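PDB 3QQW: putative citrate lyase from Ralstonia eutropha, which probably acts as a magnesium-dependent lyase of the HpcH/HpaI aldolase and citrate lyase family, perhaps splitting (S)-citramalyl-CoA. Local coordinates for residues S18-A23 against G219-H224; A24-A29 against F249-S254; G110-I115 against K144-H149; R159-I164 against A209-A214. All blocks are in the same frame, centred on the assembly; numbering follows the deposited sequence.

Contact 1 (S18-A23 against G219-H224)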
loop_
_atom_site.group_PDB
_atom_site.type_symbol
_atom_site.label_atom_id
_atom_site.label_comp_id
_atom_site.label_asym_id
_atom_site.label_seq_id
_atom_site.Cartn_x
_atom_site.Cartn_y
_atom_site.Cartn_z
ATOM N N SER C 18 -5.432 -14.722 21.878
ATOM C CA SER C 18 -4.394 -13.976 22.591
ATOM C C SER C 18 -3.171 -13.758 21.687
ATOM O O SER C 18 -2.747 -14.701 20.995
ATOM C CB SER C 18 -3.990 -14.706 23.865
ATOM O OG SER C 18 -2.951 -14.038 24.566
ATOM N N PHE C 19 -2.621 -12.504 21.681
ATOM C CA PHE C 19 -1.428 -12.151 20.906
ATOM C C PHE C 19 -0.211 -12.936 21.425
ATOM O O PHE C 19 -0.094 -13.095 22.642
ATOM C CB PHE C 19 -1.169 -10.648 20.950
ATOM C CG PHE C 19 -0.168 -10.174 19.925
ATOM C CD1 PHE C 19 -0.519 -10.066 18.576
ATOM C CD2 PHE C 19 1.121 -9.812 20.302
ATOM C CE1 PHE C 19 0.399 -9.608 17.631
ATOM C CE2 PHE C 19 2.028 -9.345 19.356
ATOM C CZ PHE C 19 1.658 -9.252 18.025
ATOM N N PRO C 20 0.654 -13.514 20.556
ATOM C CA PRO C 20 1.766 -14.313 21.080
ATOM C C PRO C 20 2.799 -13.457 21.782
ATOM O O PRO C 20 3.158 -12.384 21.277
ATOM C CB PRO C 20 2.355 -15.000 19.839
ATOM C CG PRO C 20 1.446 -14.667 18.702
ATOM C CD PRO C 20 0.701 -13.441 19.083
ATOM N N VAL C 21 3.260 -13.926 22.954
ATOM C CA VAL C 21 4.280 -13.210 23.705
ATOM C C VAL C 21 5.602 -13.889 23.410
ATOM O O VAL C 21 5.920 -14.970 23.928
ATOM C CB VAL C 21 3.983 -13.006 25.208
ATOM C CG1 VAL C 21 2.768 -12.106 25.354
ATOM C CG2 VAL C 21 3.771 -14.318 25.963
ATOM N N LEU C 22 6.328 -13.281 22.465
ATOM C CA LEU C 22 7.583 -13.837 22.033
ATOM C C LEU C 22 8.698 -12.883 22.299
ATOM O O LEU C 22 8.502 -11.664 22.285
ATOM C CB LEU C 22 7.528 -14.182 20.537
ATOM C CG LEU C 22 6.436 -15.137 20.081
ATOM C CD1 LEU C 22 6.258 -15.058 18.598
ATOM C CD2 LEU C 22 6.746 -16.557 20.497
ATOM N N ALA C 23 9.891 -13.450 22.491
ATOM C CA ALA C 23 11.148 -12.756 22.691
ATOM C C ALA C 23 11.356 -11.779 21.554
ATOM O O ALA C 23 10.981 -12.046 20.406
ATOM C CB ALA C 23 12.278 -13.770 22.738
ATOM N N GLY C 219 -3.091 -11.172 14.558
ATOM C CA GLY C 219 -2.485 -11.544 15.839
ATOM C C GLY C 219 -1.189 -12.311 15.684
ATOM O O GLY C 219 -0.938 -13.280 16.405
ATOM N N ILE C 220 -0.378 -11.901 14.708
ATOM C CA ILE C 220 0.914 -12.511 14.414
ATOM C C ILE C 220 1.984 -11.475 14.692
ATOM O O ILE C 220 1.779 -10.294 14.429
ATOM C CB ILE C 220 0.959 -13.052 12.946
ATOM C CG1 ILE C 220 -0.031 -14.239 12.771
ATOM C CG2 ILE C 220 2.352 -13.463 12.527
ATOM C CD1 ILE C 220 -0.368 -14.531 11.357
ATOM N N VAL C 221 3.115 -11.922 15.234
ATOM C CA VAL C 221 4.250 -11.069 15.512
ATOM C C VAL C 221 5.016 -10.783 14.192
ATOM O O VAL C 221 5.467 -11.725 13.523
ATOM C CB VAL C 221 5.177 -11.698 16.600
ATOM C CG1 VAL C 221 6.528 -10.991 16.668
ATOM C CG2 VAL C 221 4.495 -11.696 17.960
ATOM N N PRO C 222 5.213 -9.497 13.816
ATOM C CA PRO C 222 6.055 -9.218 12.637
ATOM C C PRO C 222 7.529 -9.135 13.070
ATOM O O PRO C 222 7.844 -8.420 14.014
ATOM C CB PRO C 222 5.503 -7.886 12.114
ATOM C CG PRO C 222 4.716 -7.283 13.296
ATOM C CD PRO C 222 4.735 -8.251 14.446
ATOM N N ALA C 223 8.428 -9.898 12.405
ATOM C CA ALA C 223 9.847 -9.899 12.739
ATOM C C ALA C 223 10.689 -9.290 11.632
ATOM O O ALA C 223 10.428 -9.475 10.433
ATOM C CB ALA C 223 10.325 -11.293 13.061
ATOM N N HIS C 224 11.672 -8.479 12.068
ATOM C CA HIS C 224 12.553 -7.742 11.181
ATOM C C HIS C 224 13.809 -8.537 10.846
ATOM O O HIS C 224 14.248 -9.360 11.633
ATOM C CB HIS C 224 12.913 -6.403 11.825
ATOM C CG HIS C 224 13.504 -5.411 10.863
ATOM N ND1 HIS C 224 14.829 -5.033 10.942
ATOM C CD2 HIS C 224 12.923 -4.747 9.834
ATOM C CE1 HIS C 224 15.018 -4.185 9.944
ATOM N NE2 HIS C 224 13.903 -3.980 9.255
#
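A chi1 of -166° carries the ring of Phe19 to the side opposite its own backbone N and lays it against Gly219 and Ile220, while Val221, with chi1 167°, holds CG1 anti to N and leaves CG2 beside N, facing the loop. That single methyl gathers the apolar side of the contact. Phe19 CE2 reaches Val221 CG2 at 3.7 Å, the two side chains crossing at about a right angle, and Leu22 CD1 meets the same CG2 at 3.8 Å. Pro20 adds its carbonyl, with O 3.6 Å from Val221 CG2.

Toward Gly219, at the start of 219-224, the meeting is with backbone. Gly219 CA lies at the edge of the Phe19 ring, 3.7 Å from CD1, and Pro20 CD closes on Gly219 O at 3.1 Å. Pro20 CD also lies over one face of the Phe19 ring, toward its rim. The Phe19 ring further stacks on His185 of the second subunit, which places this end of the contact at a subunit interface.

No hydrogen bond joins 18-23 to 219-224. Val221 instead spends its backbone on Glu171 and Leu173 of the adjacent strand, and the loop is fitted to the N-terminal end of the barrel by van der Waals contacts of apolar side chains with one another and with backbone carbonyls, consistent with a junction set more by shape than by polar pairing.

Contact 2 (A24-A29 against F249-S254)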
loop_
_atom_site.group_PDB
_atom_site.type_symbol
_atom_site.label_atom_id
_atom_site.label_comp_id
_atom_site.label_asym_id
_atom_site.label_seq_id
_atom_site.Cartn_x
_atom_site.Cartn_y
_atom_site.Cartn_z
ATOM N N ALA C 24 11.926 -10.636 21.879
ATOM C CA ALA C 24 12.218 -9.551 20.932
ATOM C C ALA C 24 13.293 -9.943 19.921
ATOM O O ALA C 24 13.419 -9.325 18.867
ATOM C CB ALA C 24 12.684 -8.354 21.721
ATOM N N CYS C 25 14.064 -10.982 20.240
ATOM C CA CYS C 25 15.196 -11.392 19.425
ATOM C C CYS C 25 15.190 -12.866 19.098
ATOM O O CYS C 25 14.862 -13.702 19.938
ATOM C CB CYS C 25 16.490 -11.004 20.139
ATOM S SG CYS C 25 17.986 -11.355 19.193
ATOM N N GLU C 26 15.628 -13.175 17.882
ATOM C CA GLU C 26 15.736 -14.539 17.382
ATOM C C GLU C 26 17.117 -14.724 16.808
ATOM O O GLU C 26 17.428 -14.152 15.757
ATOM C CB GLU C 26 14.650 -14.847 16.340
ATOM C CG GLU C 26 14.562 -16.333 16.027
ATOM C CD GLU C 26 13.506 -16.694 15.006
ATOM O OE1 GLU C 26 12.314 -16.487 15.307
ATOM O OE2 GLU C 26 13.862 -17.189 13.913
ATOM N N HIS C 27 17.954 -15.494 17.513
ATOM C CA HIS C 27 19.345 -15.711 17.131
ATOM C C HIS C 27 19.503 -16.980 16.284
ATOM O O HIS C 27 18.983 -18.035 16.639
ATOM C CB HIS C 27 20.232 -15.768 18.372
ATOM C CG HIS C 27 21.682 -15.828 18.049
ATOM N ND1 HIS C 27 22.371 -14.708 17.602
ATOM C CD2 HIS C 27 22.529 -16.880 18.083
ATOM C CE1 HIS C 27 23.609 -15.116 17.384
ATOM N NE2 HIS C 27 23.752 -16.415 17.664
ATOM N N PHE C 28 20.195 -16.861 15.139
ATOM C CA PHE C 28 20.460 -17.988 14.245
ATOM C C PHE C 28 21.829 -18.570 14.493
ATOM O O PHE C 28 22.761 -17.815 14.740
ATOM C CB PHE C 28 20.340 -17.553 12.779
ATOM C CG PHE C 28 18.902 -17.504 12.348
ATOM C CD1 PHE C 28 18.026 -16.563 12.892
ATOM C CD2 PHE C 28 18.413 -18.403 11.412
ATOM C CE1 PHE C 28 16.693 -16.542 12.521
ATOM C CE2 PHE C 28 17.085 -18.339 10.991
ATOM C CZ PHE C 28 16.235 -17.423 11.559
ATOM N N ALA C 29 21.933 -19.914 14.414
ATOM C CA ALA C 29 23.149 -20.738 14.590
ATOM C C ALA C 29 22.978 -21.987 13.712
ATOM O O ALA C 29 21.934 -22.639 13.774
ATOM C CB ALA C 29 23.358 -21.112 16.059
ATOM N N PHE C 249 7.515 -3.478 13.904
ATOM C CA PHE C 249 8.125 -4.791 14.116
ATOM C C PHE C 249 8.271 -4.994 15.611
ATOM O O PHE C 249 8.492 -4.018 16.334
ATOM C CB PHE C 249 9.473 -4.907 13.402
ATOM C CG PHE C 249 9.356 -5.019 11.903
ATOM C CD1 PHE C 249 9.231 -6.258 11.293
ATOM C CD2 PHE C 249 9.423 -3.896 11.099
ATOM C CE1 PHE C 249 9.195 -6.375 9.897
ATOM C CE2 PHE C 249 9.366 -4.010 9.705
ATOM C CZ PHE C 249 9.250 -5.246 9.112
ATOM N N LEU C 250 8.090 -6.244 16.089
ATOM C CA LEU C 250 8.103 -6.564 17.511
ATOM C C LEU C 250 9.157 -7.604 17.840
ATOM O O LEU C 250 9.278 -8.081 18.987
ATOM C CB LEU C 250 6.697 -7.089 17.864
ATOM C CG LEU C 250 5.560 -6.066 17.832
ATOM C CD1 LEU C 250 4.236 -6.738 18.075
ATOM C CD2 LEU C 250 5.789 -4.975 18.860
ATOM N N ARG C 251 9.914 -7.973 16.816
ATOM C CA ARG C 251 10.971 -8.971 16.896
ATOM C C ARG C 251 11.989 -8.675 15.804
ATOM O O ARG C 251 11.674 -7.998 14.824
ATOM C CB ARG C 251 10.354 -10.360 16.730
ATOM C CG ARG C 251 11.237 -11.557 16.992
ATOM C CD ARG C 251 10.267 -12.712 17.134
ATOM N NE ARG C 251 10.866 -14.030 16.987
ATOM C CZ ARG C 251 11.033 -14.884 17.986
ATOM N NH1 ARG C 251 10.711 -14.537 19.219
ATOM N NH2 ARG C 251 11.513 -16.094 17.758
HETATM N N MSE C 252 13.220 -9.176 15.981
HETATM C CA MSE C 252 14.278 -9.017 15.006
HETATM C C MSE C 252 15.249 -10.142 15.116
HETATM O O MSE C 252 15.615 -10.542 16.223
HETATM C CB MSE C 252 14.998 -7.681 15.212
HETATM C CG MSE C 252 15.862 -7.293 14.044
HETATM SE SE MSE C 252 16.446 -5.497 14.274
HETATM C CE MSE C 252 18.139 -5.610 13.319
ATOM N N TRP C 253 15.739 -10.594 13.965
ATOM C CA TRP C 253 16.740 -11.644 13.871
ATOM C C TRP C 253 18.115 -11.156 14.312
ATOM O O TRP C 253 18.459 -9.988 14.150
ATOM C CB TRP C 253 16.821 -12.154 12.434
ATOM C CG TRP C 253 15.684 -13.027 11.992
ATOM C CD1 TRP C 253 14.467 -13.169 12.592
ATOM C CD2 TRP C 253 15.664 -13.872 10.835
ATOM N NE1 TRP C 253 13.695 -14.068 11.896
ATOM C CE2 TRP C 253 14.410 -14.527 10.817
ATOM C CE3 TRP C 253 16.619 -14.205 9.850
ATOM C CZ2 TRP C 253 14.058 -15.453 9.818
ATOM C CZ3 TRP C 253 16.274 -15.134 8.872
ATOM C CH2 TRP C 253 14.998 -15.721 8.842
ATOM N N SER C 254 18.923 -12.086 14.802
ATOM C CA SER C 254 20.307 -11.878 15.185
ATOM C C SER C 254 21.175 -12.949 14.528
ATOM O O SER C 254 20.769 -14.114 14.477
ATOM C CB SER C 254 20.445 -11.935 16.700
ATOM O OG SER C 254 21.804 -12.065 17.073
HETATM O O HOH W 1 11.416 -14.298 14.078
#
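Cys25, Glu26 and His27 pair in parallel with Met252, Trp253 and Ser254, the strand axes 4.4 Å apart and crossing at -21°, and four backbone hydrogen bonds, from Met252 N to Ala24 O through to Phe28 N to Ser254 O, join first strand to last and close the TIM barrel.

On the side of Glu26 and Trp253, an extended Arg251 chain delivers its guanidinium to the carboxylate. Arg251 NH2 gives Glu26 OE1 a nearly straight salt bridge of 2.6 Å, in the guanidinium plane and on the anti lone pair; NE adds only a weak bond. A water donates to Glu26 OE1 at 2.7 Å and accepts from Arg251 NE and Trp253 NE1, the indole N-H also reaching Asp174. Over the centre of one face of the Trp253 indole sits Phe28 CE1, 3.3 Å from CD2, with the planes 36° apart. Trp253 also comes within about 3 Å, side chain to side chain, of Arg88, predicted to bind substrate.

The other side carries His27, whose ND1 meets Ser254 OG at 2.8 Å at the imidazole edge, and Cys25, whose SG rests 3.5 Å from Ser254 CB.

Strand 49-54 continues the sheet beyond 25-29, and its Asp50 supplies Arg251 NH2 with a second acid, while helix 260-267 packs on Cys25, Met252 and Ser254.

Contact 3 (G110-I115 against K144-H149)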
loop_
_atom_site.group_PDB
_atom_site.type_symbol
_atom_site.label_atom_id
_atom_site.label_comp_id
_atom_site.label_asym_id
_atom_site.label_seq_id
_atom_site.Cartn_x
_atom_site.Cartn_y
_atom_site.Cartn_z
ATOM N N GLY C 110 9.694 -33.322 21.821
ATOM C CA GLY C 110 8.605 -32.417 22.189
ATOM C C GLY C 110 9.045 -31.031 22.645
ATOM O O GLY C 110 8.237 -30.254 23.159
ATOM N N ARG C 111 10.327 -30.711 22.468
ATOM C CA ARG C 111 10.885 -29.436 22.908
ATOM C C ARG C 111 10.934 -28.389 21.784
ATOM O O ARG C 111 11.196 -27.228 22.078
ATOM C CB ARG C 111 12.276 -29.640 23.532
ATOM C CG ARG C 111 12.235 -30.524 24.809
ATOM C CD ARG C 111 13.567 -30.607 25.552
ATOM N NE ARG C 111 14.042 -29.399 26.236
ATOM C CZ ARG C 111 13.293 -28.452 26.813
ATOM N NH1 ARG C 111 11.964 -28.511 26.757
ATOM N NH2 ARG C 111 13.867 -27.434 27.438
ATOM N N LEU C 112 10.611 -28.769 20.527
ATOM C CA LEU C 112 10.639 -27.871 19.367
ATOM C C LEU C 112 9.739 -26.660 19.584
ATOM O O LEU C 112 8.541 -26.819 19.808
ATOM C CB LEU C 112 10.246 -28.631 18.102
ATOM C CG LEU C 112 10.382 -27.897 16.746
ATOM C CD1 LEU C 112 11.823 -27.473 16.447
ATOM C CD2 LEU C 112 9.861 -28.768 15.651
ATOM N N ALA C 113 10.337 -25.449 19.583
ATOM C CA ALA C 113 9.615 -24.213 19.861
ATOM C C ALA C 113 8.803 -23.742 18.642
ATOM O O ALA C 113 7.700 -23.213 18.813
ATOM C CB ALA C 113 10.588 -23.124 20.291
ATOM N N TYR C 114 9.360 -23.912 17.429
ATOM C CA TYR C 114 8.762 -23.481 16.168
ATOM C C TYR C 114 9.542 -24.005 14.976
ATOM O O TYR C 114 10.693 -24.439 15.114
ATOM C CB TYR C 114 8.684 -21.929 16.070
ATOM C CG TYR C 114 10.006 -21.248 16.291
ATOM C CD1 TYR C 114 10.888 -21.027 15.233
ATOM C CD2 TYR C 114 10.384 -20.814 17.559
ATOM C CE1 TYR C 114 12.130 -20.424 15.439
ATOM C CE2 TYR C 114 11.627 -20.223 17.779
ATOM C CZ TYR C 114 12.494 -20.030 16.716
ATOM O OH TYR C 114 13.704 -19.413 16.933
ATOM N N ILE C 115 8.929 -23.889 13.788
ATOM C CA ILE C 115 9.572 -24.198 12.522
ATOM C C ILE C 115 9.506 -22.927 11.688
ATOM O O ILE C 115 8.442 -22.319 11.547
ATOM C CB ILE C 115 8.964 -25.432 11.801
ATOM C CG1 ILE C 115 9.416 -26.715 12.500
ATOM C CG2 ILE C 115 9.331 -25.464 10.307
ATOM C CD1 ILE C 115 8.580 -27.857 12.186
ATOM N N LYS C 144 -0.165 -29.941 21.434
ATOM C CA LYS C 144 -0.341 -28.630 20.842
ATOM C C LYS C 144 0.390 -28.584 19.498
ATOM O O LYS C 144 1.437 -29.238 19.348
ATOM C CB LYS C 144 0.094 -27.503 21.796
ATOM C CG LYS C 144 1.539 -27.491 22.238
ATOM C CD LYS C 144 1.833 -26.265 23.130
ATOM N N PRO C 145 -0.150 -27.855 18.487
ATOM C CA PRO C 145 0.553 -27.780 17.191
ATOM C C PRO C 145 1.863 -27.022 17.289
ATOM O O PRO C 145 2.034 -26.186 18.179
ATOM C CB PRO C 145 -0.446 -27.064 16.283
ATOM C CG PRO C 145 -1.734 -27.014 17.043
ATOM C CD PRO C 145 -1.371 -27.030 18.483
ATOM N N VAL C 146 2.813 -27.361 16.401
ATOM C CA VAL C 146 4.134 -26.714 16.327
ATOM C C VAL C 146 3.913 -25.317 15.711
ATOM O O VAL C 146 3.415 -25.237 14.582
ATOM C CB VAL C 146 5.163 -27.542 15.491
ATOM C CG1 VAL C 146 6.514 -26.847 15.389
ATOM C CG2 VAL C 146 5.330 -28.940 16.030
ATOM N N PRO C 147 4.235 -24.220 16.439
ATOM C CA PRO C 147 4.075 -22.870 15.865
ATOM C C PRO C 147 4.971 -22.691 14.653
ATOM O O PRO C 147 6.029 -23.291 14.576
ATOM C CB PRO C 147 4.490 -21.948 17.010
ATOM C CG PRO C 147 4.372 -22.787 18.254
ATOM C CD PRO C 147 4.805 -24.146 17.796
ATOM N N VAL C 148 4.514 -21.925 13.683
ATOM C CA VAL C 148 5.234 -21.706 12.429
ATOM C C VAL C 148 5.600 -20.223 12.274
ATOM O O VAL C 148 4.820 -19.333 12.632
ATOM C CB VAL C 148 4.391 -22.224 11.219
ATOM C CG1 VAL C 148 5.120 -22.020 9.908
ATOM C CG2 VAL C 148 4.017 -23.695 11.397
ATOM N N HIS C 149 6.813 -19.993 11.753
ATOM C CA HIS C 149 7.389 -18.694 11.390
ATOM C C HIS C 149 7.535 -18.713 9.898
ATOM O O HIS C 149 8.174 -19.626 9.355
ATOM C CB HIS C 149 8.733 -18.437 12.075
ATOM C CG HIS C 149 8.690 -18.331 13.573
ATOM N ND1 HIS C 149 9.778 -17.844 14.278
ATOM C CD2 HIS C 149 7.716 -18.680 14.452
ATOM C CE1 HIS C 149 9.435 -17.905 15.555
ATOM N NE2 HIS C 149 8.196 -18.406 15.708
#
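Tyr114 and His149 lay their rings face on face in an offset stack, centroids 3.9 Å apart and planes within 7° of parallel. The setting is a TIM barrel, and the segments lead into its neighbouring parallel strands 115-117 and 148-152, the ends of a beta-alpha-beta crossover through helix 123-139. His149 CE1 sits over the centre of one phenol face, whereas Tyr114 CD1 lies toward the rim of the imidazole; Tyr114 CB, too, lies over that imidazole face as a CH-pi donor. The polar atoms of both rings find partners outside the two segments: NE2 of His149 is bonded to Glu171, ND1 more weakly to Glu26, and the Tyr114 hydroxyl to Thr52. The two bonds to His149 help fix the rotation of its ring. The placement of the phenol depends on an uncommon first torsion, chi1 54°, with CG between the backbone N and the carbonyl carbon.

Ile115 and Val148 form the bridge. Ile115 N bonds to Pro147 O at 3.1 Å, in the carbonyl plane, and His149 N returns a straighter bond to Ile115 O at 2.8 Å.

The aliphatic side chains meet round Val146 CG1, which serves two neighbours at once, Leu112 CD2 and Ile115 CD1, each 3.9 Å from it, while Leu112 also packs on helix 97-107 and Val146 on helix 123-139. Where the loop turns toward the strand, Pro147 has no N-H to offer, and its ring carbon CD meets Ala113 O at 3.2 Å.

Contact 4 (R159-I164 against A209-A214)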
loop_
_atom_site.group_PDB
_atom_site.type_symbol
_atom_site.label_atom_id
_atom_site.label_comp_id
_atom_site.label_asym_id
_atom_site.label_seq_id
_atom_site.Cartn_x
_atom_site.Cartn_y
_atom_site.Cartn_z
ATOM N N ARG C 159 2.692 -10.644 -2.227
ATOM C CA ARG C 159 1.383 -10.510 -2.858
ATOM C C ARG C 159 0.317 -11.241 -2.010
ATOM O O ARG C 159 -0.746 -10.670 -1.758
ATOM C CB ARG C 159 1.438 -11.070 -4.296
ATOM C CG ARG C 159 0.125 -11.071 -5.075
ATOM C CD ARG C 159 0.140 -12.141 -6.185
ATOM N NE ARG C 159 0.375 -13.499 -5.664
ATOM C CZ ARG C 159 1.281 -14.356 -6.145
ATOM N NH1 ARG C 159 2.034 -14.023 -7.196
ATOM N NH2 ARG C 159 1.446 -15.550 -5.577
ATOM N N ASP C 160 0.650 -12.452 -1.513
ATOM C CA ASP C 160 -0.239 -13.307 -0.723
ATOM C C ASP C 160 -0.102 -13.168 0.782
ATOM O O ASP C 160 -0.663 -13.994 1.504
ATOM C CB ASP C 160 0.000 -14.785 -1.084
ATOM C CG ASP C 160 -0.317 -15.164 -2.520
ATOM O OD1 ASP C 160 -1.016 -14.380 -3.207
ATOM O OD2 ASP C 160 0.046 -16.276 -2.927
ATOM N N VAL C 161 0.573 -12.110 1.267
ATOM C CA VAL C 161 0.836 -11.931 2.701
ATOM C C VAL C 161 -0.457 -11.978 3.582
ATOM O O VAL C 161 -0.426 -12.630 4.641
ATOM C CB VAL C 161 1.727 -10.719 3.028
ATOM C CG1 VAL C 161 0.998 -9.370 2.867
ATOM C CG2 VAL C 161 2.359 -10.884 4.409
ATOM N N PHE C 162 -1.577 -11.362 3.137
ATOM C CA PHE C 162 -2.808 -11.361 3.921
ATOM C C PHE C 162 -3.466 -12.748 3.958
ATOM O O PHE C 162 -4.092 -13.118 4.964
ATOM C CB PHE C 162 -3.787 -10.294 3.422
ATOM C CG PHE C 162 -3.450 -8.937 3.996
ATOM C CD1 PHE C 162 -4.010 -8.512 5.198
ATOM C CD2 PHE C 162 -2.540 -8.096 3.355
ATOM C CE1 PHE C 162 -3.676 -7.259 5.738
ATOM C CE2 PHE C 162 -2.196 -6.853 3.908
ATOM C CZ PHE C 162 -2.764 -6.444 5.091
ATOM N N GLN C 163 -3.266 -13.526 2.904
ATOM C CA GLN C 163 -3.773 -14.891 2.820
ATOM C C GLN C 163 -2.893 -15.809 3.696
ATOM O O GLN C 163 -3.409 -16.607 4.472
ATOM C CB GLN C 163 -3.790 -15.328 1.363
ATOM C CG GLN C 163 -4.729 -16.431 1.070
ATOM C CD GLN C 163 -5.035 -16.401 -0.394
ATOM O OE1 GLN C 163 -4.145 -16.549 -1.246
ATOM N NE2 GLN C 163 -6.292 -16.146 -0.721
ATOM N N ILE C 164 -1.565 -15.620 3.628
ATOM C CA ILE C 164 -0.600 -16.367 4.444
ATOM C C ILE C 164 -0.893 -16.102 5.934
ATOM O O ILE C 164 -0.999 -17.046 6.700
ATOM C CB ILE C 164 0.861 -15.993 4.042
ATOM C CG1 ILE C 164 1.227 -16.599 2.668
ATOM C CG2 ILE C 164 1.868 -16.394 5.121
ATOM C CD1 ILE C 164 2.522 -16.114 2.029
ATOM N N ALA C 209 5.849 -2.560 5.437
ATOM C CA ALA C 209 4.578 -2.076 5.975
ATOM C C ALA C 209 3.441 -3.073 5.681
ATOM O O ALA C 209 2.648 -3.329 6.588
ATOM C CB ALA C 209 4.256 -0.690 5.422
ATOM N N ASP C 210 3.412 -3.694 4.466
ATOM C CA ASP C 210 2.375 -4.684 4.131
ATOM C C ASP C 210 2.452 -5.897 5.023
ATOM O O ASP C 210 1.420 -6.367 5.505
ATOM C CB ASP C 210 2.478 -5.148 2.677
ATOM C CG ASP C 210 1.730 -4.280 1.697
ATOM O OD1 ASP C 210 1.161 -3.257 2.126
ATOM O OD2 ASP C 210 1.715 -4.622 0.493
HETATM N N MSE C 211 3.673 -6.406 5.250
HETATM C CA MSE C 211 3.855 -7.587 6.052
HETATM C C MSE C 211 3.470 -7.332 7.525
HETATM O O MSE C 211 2.790 -8.185 8.127
HETATM C CB MSE C 211 5.282 -8.088 5.914
HETATM C CG MSE C 211 5.441 -9.542 6.420
HETATM SE SE MSE C 211 7.189 -9.926 7.177
HETATM C CE MSE C 211 7.091 -8.846 8.656
ATOM N N VAL C 212 3.885 -6.170 8.094
ATOM C CA VAL C 212 3.554 -5.815 9.475
ATOM C C VAL C 212 2.023 -5.663 9.595
ATOM O O VAL C 212 1.427 -6.226 10.511
ATOM C CB VAL C 212 4.306 -4.555 9.956
ATOM C CG1 VAL C 212 3.782 -4.067 11.307
ATOM C CG2 VAL C 212 5.799 -4.824 10.039
ATOM N N ALA C 213 1.398 -4.959 8.641
ATOM C CA ALA C 213 -0.049 -4.772 8.609
ATOM C C ALA C 213 -0.794 -6.120 8.585
ATOM O O ALA C 213 -1.765 -6.269 9.317
ATOM C CB ALA C 213 -0.446 -3.922 7.398
ATOM N N ALA C 214 -0.311 -7.098 7.777
ATOM C CA ALA C 214 -0.906 -8.431 7.641
ATOM C C ALA C 214 -0.756 -9.244 8.919
ATOM O O ALA C 214 -1.691 -9.930 9.320
ATOM C CB ALA C 214 -0.273 -9.173 6.474
#
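Ala214 packs beneath Phe162, its CB almost exactly on the ring normal, 2° off and 3.7 Å from the centroid, as a CH-pi contact over the face. This is the tight part of the contact. Having no more than a methyl, Ala214 lets the two helices come close, with the CA atoms of Phe162 and Ala214 5.1 Å apart and Phe162 CE1 3.6 Å from Ala214 CA. Val161 straddles the same methyl: its CG1 and CG2 are both 3.8 Å from Ala214 CB. A chi1 of 73° sets one branch of Val161 between N and the carbonyl carbon and the other anti to N, and CG2 extends to CG of Met211, which is a selenomethionine, at 3.9 Å. Inward, Val161 and Met211 continue onto Ile152 and Leu173 of the barrel strands.

The outer side is looser. Phe162 CZ comes only to 4.1 Å from Ala213 CB, and Phe162 is partly exposed, packing also on Arg159 of the second subunit. Asp210 turns its carboxylate from this contact to a salt bridge with Arg206 of that subunit. At the far end Arg159, exposed, grips Asp160 side-on with NE and NH2, while Asp160 OD2 takes a further bond from Ser123 N; neither residue touches 209-214.

Short helix 161-164 is thus seated on helix 202-217 without one hydrogen bond between the segments. Their polar groups find partners within a segment, elsewhere in the chain or on the second subunit, and the joint itself rests mainly on aliphatic carbons and one aromatic face.

How the contacts relate
Contacts 1, 2 and 3 all reach the closed eight-stranded sheet, and contact 4 is part of its helical jacket. Contacts 1 and 2, centres 11 Å apart, join through neighbouring strands, with His224 N 2.8 Å from Arg251 O; Arg251 NH1 also lies 2.8 Å from Ala23 O in the loop. Contact 2 meets contact 3 across the barrel interior, where Glu26 OE1 is 3.1 Å from His149 ND1. Contact 4 touches contact 1 through Val212 CG2, 3.7 Å from Pro222 CB. Side chains of contact 2 approach the predicted substrate site most closely; that of Met211 stays about 8 Å from Glu153, predicted to bind substrate and magnesium. Contacts 1, 2 and 4 also touch the second subunit, contact 2 through Leu250.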